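PDB 6ZZ5: SmhB from Serratia marcescens, which is one component of the tripartite alpha-pore-forming toxin Smh and probably helps build its membrane pore. Local coordinates for residues Val76-Asn87 with Val321-Lys332. Numbering follows the deposited sequence.
Sequences VTNIQDYFETQN and VTKVLDGTKIIK. With EDO (1,2-ethanediol), chain I.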
loop_
_atom_site.group_PDB
_atom_site.type_symbol
_atom_site.label_atom_id
_atom_site.label_comp_id
_atom_site.label_asym_id
_atom_site.label_seq_id
_atom_site.Cartn_x
_atom_site.Cartn_y
_atom_site.Cartn_z
ATOM N N VAL A 76 11.953 2.104 6.787
ATOM C CA VAL A 76 12.734 0.848 6.657
ATOM C C VAL A 76 14.209 1.183 6.921
ATOM O O VAL A 76 14.889 0.354 7.574
ATOM C CB VAL A 76 12.531 0.180 5.278
ATOM C CG1 VAL A 76 13.452 -0.994 5.125
ATOM C CG2 VAL A 76 11.092 -0.219 5.044
ATOM N N THR A 77 14.731 2.257 6.368
ATOM C CA THR A 77 16.125 2.715 6.627
ATOM C C THR A 77 16.331 2.950 8.140
ATOM O O THR A 77 17.401 2.625 8.697
ATOM C CB THR A 77 16.440 4.010 5.857
ATOM O OG1 THR A 77 16.184 3.674 4.490
ATOM C CG2 THR A 77 17.867 4.488 6.066
ATOM N N ASN A 78 15.338 3.510 8.804
ATOM C CA ASN A 78 15.426 3.816 10.266
ATOM C C ASN A 78 15.489 2.508 11.046
ATOM O O ASN A 78 16.237 2.445 11.998
ATOM C CB ASN A 78 14.237 4.658 10.746
ATOM C CG ASN A 78 14.248 6.050 10.179
ATOM O OD1 ASN A 78 15.277 6.486 9.675
ATOM N ND2 ASN A 78 13.138 6.765 10.290
ATOM N N ILE A 79 14.693 1.500 10.666
ATOM C CA ILE A 79 14.752 0.177 11.313
ATOM C C ILE A 79 16.177 -0.342 11.129
ATOM O O ILE A 79 16.754 -0.850 12.068
ATOM C CB ILE A 79 13.689 -0.768 10.728
ATOM C CG1 ILE A 79 12.281 -0.217 11.049
ATOM C CG2 ILE A 79 13.908 -2.169 11.251
ATOM C CD1 ILE A 79 11.170 -1.046 10.526
ATOM N N GLN A 80 16.699 -0.297 9.905
ATOM C CA GLN A 80 18.041 -0.815 9.625
ATOM C C GLN A 80 19.017 -0.101 10.569
ATOM O O GLN A 80 19.849 -0.795 11.192
ATOM C CB GLN A 80 18.424 -0.600 8.175
ATOM C CG GLN A 80 19.736 -1.247 7.790
ATOM C CD GLN A 80 19.973 -1.139 6.312
ATOM O OE1 GLN A 80 20.707 -0.284 5.920
ATOM N NE2 GLN A 80 19.309 -1.948 5.497
ATOM N N ASP A 81 18.953 1.219 10.635
ATOM C CA ASP A 81 19.969 2.000 11.389
ATOM C C ASP A 81 19.781 1.709 12.881
ATOM O O ASP A 81 20.809 1.595 13.577
ATOM C CB ASP A 81 19.932 3.494 11.120
ATOM C CG ASP A 81 20.923 4.233 12.019
ATOM O OD1 ASP A 81 22.134 3.809 12.119
ATOM O OD2 ASP A 81 20.436 5.101 12.722
ATOM N N TYR A 82 18.549 1.552 13.347
ATOM C CA TYR A 82 18.285 1.206 14.770
ATOM C C TYR A 82 18.981 -0.125 15.108
ATOM O O TYR A 82 19.734 -0.197 16.062
ATOM C CB TYR A 82 16.800 1.161 15.172
ATOM C CG TYR A 82 16.756 0.595 16.561
ATOM C CD1 TYR A 82 17.048 1.391 17.656
ATOM C CD2 TYR A 82 16.660 -0.768 16.754
ATOM C CE1 TYR A 82 17.155 0.852 18.926
ATOM C CE2 TYR A 82 16.796 -1.331 18.016
ATOM C CZ TYR A 82 17.085 -0.519 19.104
ATOM O OH TYR A 82 17.258 -1.069 20.344
ATOM N N PHE A 83 18.764 -1.172 14.314
ATOM C CA PHE A 83 19.248 -2.520 14.615
ATOM C C PHE A 83 20.761 -2.578 14.389
ATOM O O PHE A 83 21.420 -3.341 15.119
ATOM C CB PHE A 83 18.402 -3.592 13.914
ATOM C CG PHE A 83 17.120 -3.842 14.657
ATOM C CD1 PHE A 83 17.129 -4.374 15.938
ATOM C CD2 PHE A 83 15.893 -3.426 14.139
ATOM C CE1 PHE A 83 15.942 -4.568 16.641
ATOM C CE2 PHE A 83 14.721 -3.606 14.861
ATOM C CZ PHE A 83 14.743 -4.171 16.106
ATOM N N GLU A 84 21.309 -1.823 13.447
ATOM C CA GLU A 84 22.781 -1.720 13.316
ATOM C C GLU A 84 23.366 -1.084 14.602
ATOM O O GLU A 84 24.398 -1.514 15.088
ATOM C CB GLU A 84 23.199 -0.949 12.051
ATOM C CG GLU A 84 22.930 -1.689 10.762
ATOM C CD GLU A 84 23.779 -2.934 10.532
ATOM O OE1 GLU A 84 24.648 -3.217 11.382
ATOM O OE2 GLU A 84 23.583 -3.592 9.462
ATOM N N THR A 85 22.726 -0.069 15.133
ATOM C CA THR A 85 23.180 0.595 16.379
ATOM C C THR A 85 23.010 -0.404 17.545
ATOM O O THR A 85 23.900 -0.469 18.393
ATOM C CB THR A 85 22.376 1.862 16.616
ATOM O OG1 THR A 85 22.593 2.741 15.504
ATOM C CG2 THR A 85 22.810 2.541 17.889
ATOM N N GLN A 86 21.939 -1.173 17.569
ATOM C CA GLN A 86 21.726 -2.173 18.636
ATOM C C GLN A 86 22.835 -3.217 18.521
ATOM O O GLN A 86 23.380 -3.604 19.562
ATOM C CB GLN A 86 20.328 -2.747 18.621
ATOM C CG GLN A 86 20.038 -3.591 19.858
ATOM C CD GLN A 86 18.682 -4.249 19.853
ATOM O OE1 GLN A 86 17.672 -3.601 20.141
ATOM N NE2 GLN A 86 18.662 -5.528 19.518
ATOM N N ASN A 87 23.169 -3.661 17.316
ATOM C CA ASN A 87 24.274 -4.652 17.150
ATOM C C ASN A 87 25.621 -4.034 17.561
ATOM O O ASN A 87 26.525 -4.776 18.026
ATOM C CB ASN A 87 24.348 -5.239 15.740
ATOM C CG ASN A 87 23.469 -6.461 15.559
ATOM O OD1 ASN A 87 22.825 -6.940 16.520
ATOM N ND2 ASN A 87 23.418 -6.936 14.307
ATOM N N VAL A 321 17.934 -10.369 15.361
ATOM C CA VAL A 321 18.326 -9.094 14.708
ATOM C C VAL A 321 18.709 -9.377 13.248
ATOM O O VAL A 321 18.374 -8.576 12.364
ATOM C CB VAL A 321 19.376 -8.336 15.513
ATOM C CG1 VAL A 321 19.859 -7.143 14.758
ATOM C CG2 VAL A 321 18.778 -7.973 16.875
ATOM N N THR A 322 19.305 -10.505 12.964
ATOM C CA THR A 322 19.853 -10.774 11.623
ATOM C C THR A 322 18.691 -10.854 10.623
ATOM O O THR A 322 18.812 -10.337 9.513
ATOM C CB THR A 322 20.715 -12.035 11.618
ATOM O OG1 THR A 322 21.897 -11.680 12.362
ATOM C CG2 THR A 322 21.069 -12.410 10.208
ATOM N N LYS A 323 17.590 -11.448 11.037
ATOM C CA LYS A 323 16.409 -11.599 10.160
ATOM C C LYS A 323 15.840 -10.203 9.843
ATOM O O LYS A 323 15.512 -9.921 8.698
ATOM C CB LYS A 323 15.423 -12.549 10.843
ATOM C CG LYS A 323 14.030 -12.639 10.208
ATOM C CD LYS A 323 13.105 -13.566 10.999
ATOM C CE LYS A 323 12.939 -13.071 12.429
ATOM N NZ LYS A 323 11.945 -13.854 13.194
ATOM N N VAL A 324 15.759 -9.309 10.813
ATOM C CA VAL A 324 15.255 -7.955 10.589
ATOM C C VAL A 324 16.223 -7.218 9.672
ATOM O O VAL A 324 15.752 -6.540 8.707
ATOM C CB VAL A 324 14.985 -7.195 11.888
ATOM C CG1 VAL A 324 14.497 -5.815 11.550
ATOM C CG2 VAL A 324 13.993 -7.967 12.741
ATOM N N LEU A 325 17.523 -7.301 9.913
ATOM C CA LEU A 325 18.488 -6.583 9.045
ATOM C C LEU A 325 18.415 -7.098 7.583
ATOM O O LEU A 325 18.396 -6.267 6.644
ATOM C CB LEU A 325 19.907 -6.713 9.620
ATOM C CG LEU A 325 20.177 -5.835 10.860
ATOM C CD1 LEU A 325 21.556 -6.119 11.390
ATOM C CD2 LEU A 325 20.005 -4.331 10.588
ATOM N N ASP A 326 18.403 -8.408 7.384
ATOM C CA ASP A 326 18.215 -9.033 6.040
ATOM C C ASP A 326 16.941 -8.451 5.390
ATOM O O ASP A 326 16.989 -8.096 4.193
ATOM C CB ASP A 326 18.108 -10.553 6.154
ATOM C CG ASP A 326 19.401 -11.269 6.477
ATOM O OD1 ASP A 326 20.456 -10.610 6.481
ATOM O OD2 ASP A 326 19.362 -12.509 6.632
ATOM N N GLY A 327 15.847 -8.399 6.133
ATOM C CA GLY A 327 14.550 -7.867 5.652
ATOM C C GLY A 327 14.693 -6.444 5.183
ATOM O O GLY A 327 14.196 -6.113 4.100
ATOM N N THR A 328 15.332 -5.574 5.981
ATOM C CA THR A 328 15.478 -4.154 5.587
ATOM C C THR A 328 16.182 -4.087 4.231
ATOM O O THR A 328 15.804 -3.215 3.429
ATOM C CB THR A 328 16.247 -3.298 6.614
ATOM O OG1 THR A 328 17.603 -3.763 6.764
ATOM C CG2 THR A 328 15.514 -3.287 7.952
ATOM N N LYS A 329 17.189 -4.909 4.003
ATOM C CA LYS A 329 18.028 -4.849 2.773
ATOM C C LYS A 329 17.175 -5.339 1.580
ATOM O O LYS A 329 17.190 -4.692 0.502
ATOM C CB LYS A 329 19.288 -5.720 2.885
ATOM C CG LYS A 329 20.324 -5.261 3.926
ATOM C CD LYS A 329 21.517 -6.233 4.059
ATOM C CE LYS A 329 22.239 -6.205 5.398
ATOM N NZ LYS A 329 22.822 -4.870 5.607
ATOM N N ILE A 330 16.461 -6.422 1.772
ATOM C CA ILE A 330 15.630 -7.048 0.689
ATOM C C ILE A 330 14.487 -6.087 0.370
ATOM O O ILE A 330 14.256 -5.816 -0.817
ATOM C CB ILE A 330 15.143 -8.440 1.065
ATOM C CG1 ILE A 330 16.316 -9.374 1.394
ATOM C CG2 ILE A 330 14.284 -9.015 -0.069
ATOM C CD1 ILE A 330 15.889 -10.628 2.129
ATOM N N ILE A 331 13.863 -5.547 1.391
ATOM C CA ILE A 331 12.716 -4.626 1.211
ATOM C C ILE A 331 13.178 -3.402 0.448
ATOM O O ILE A 331 12.513 -3.025 -0.560
ATOM C CB ILE A 331 12.014 -4.307 2.536
ATOM C CG1 ILE A 331 11.308 -5.562 3.027
ATOM C CG2 ILE A 331 11.055 -3.158 2.391
ATOM C CD1 ILE A 331 10.800 -5.438 4.411
ATOM N N LYS A 332 14.292 -2.792 0.843
ATOM C CA LYS A 332 14.733 -1.590 0.089
ATOM C C LYS A 332 14.937 -1.924 -1.399
ATOM O O LYS A 332 14.539 -1.098 -2.269
ATOM C CB LYS A 332 15.938 -0.978 0.787
ATOM C CG LYS A 332 15.537 -0.234 2.064
ATOM C CD LYS A 332 16.730 0.082 2.963
ATOM C CE LYS A 332 17.705 0.981 2.265
ATOM N NZ LYS A 332 17.626 2.328 2.831
HETATM C C1 EDO I . 16.698 -5.230 23.482
HETATM O O1 EDO I . 15.871 -6.358 23.716
HETATM C C2 EDO I . 15.981 -4.173 22.742
HETATM O O2 EDO I . 15.567 -4.616 21.463
HETATM O O HOH W 1 22.285 -9.756 14.137
#
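Val-321 sets the start of the contact between helices 321-336 and 44-92: its CG1 lies 3.5 Å from Asn-87 OD1 and also touches Phe-83 CB, while CG2 meets the amide of Gln-86. Beside it, a water accepts from Asn-87 ND2 and hydrogen-bonds Thr-322 OG1, joining the helices at their polar margin. Val-324 turns CG1 inward, 3.7 Å from Ile-79 CG2, and the same methyl reaches Phe-83 CD2 obliquely. Leu-325 is a knob among Gln-80, Phe-83, Glu-84 and Asn-87; its CD2 rests 3.6 Å from Gln-80 O.

At Thr-328 the chemistry turns polar. Thr-328 OG1 sits between its backbone N and carbonyl carbon (chi1 63°) and donates to Leu-325 O. Gln-80 NE2 reaches the same Thr-328 OG1 at 2.8 Å, in the plane of its own amide and nearly straight (172°). Gln-80, extended, is the reciprocal knob, its amide reaching Lys-329 CG as well. Ile-331 CG2 meets Val-76 CG2, where Ser-16 of helix 4-30 touches both side chains. The Lys-332 chain runs counter to Val-76, its CG against CG1, and bends so that Lys-332 NZ donates to Thr-77 OG1 at 2.6 Å.

The antiparallel pair (149° between directions) thus exemplifies knobs-into-holes packing in an alpha-helical toxin bundle: apolar side chains fill the seam, the two interlocking knobs and the straight Gln-80 to Thr-328 bond would favour one axial alignment, and Lys-332 adds a polar tie at one end.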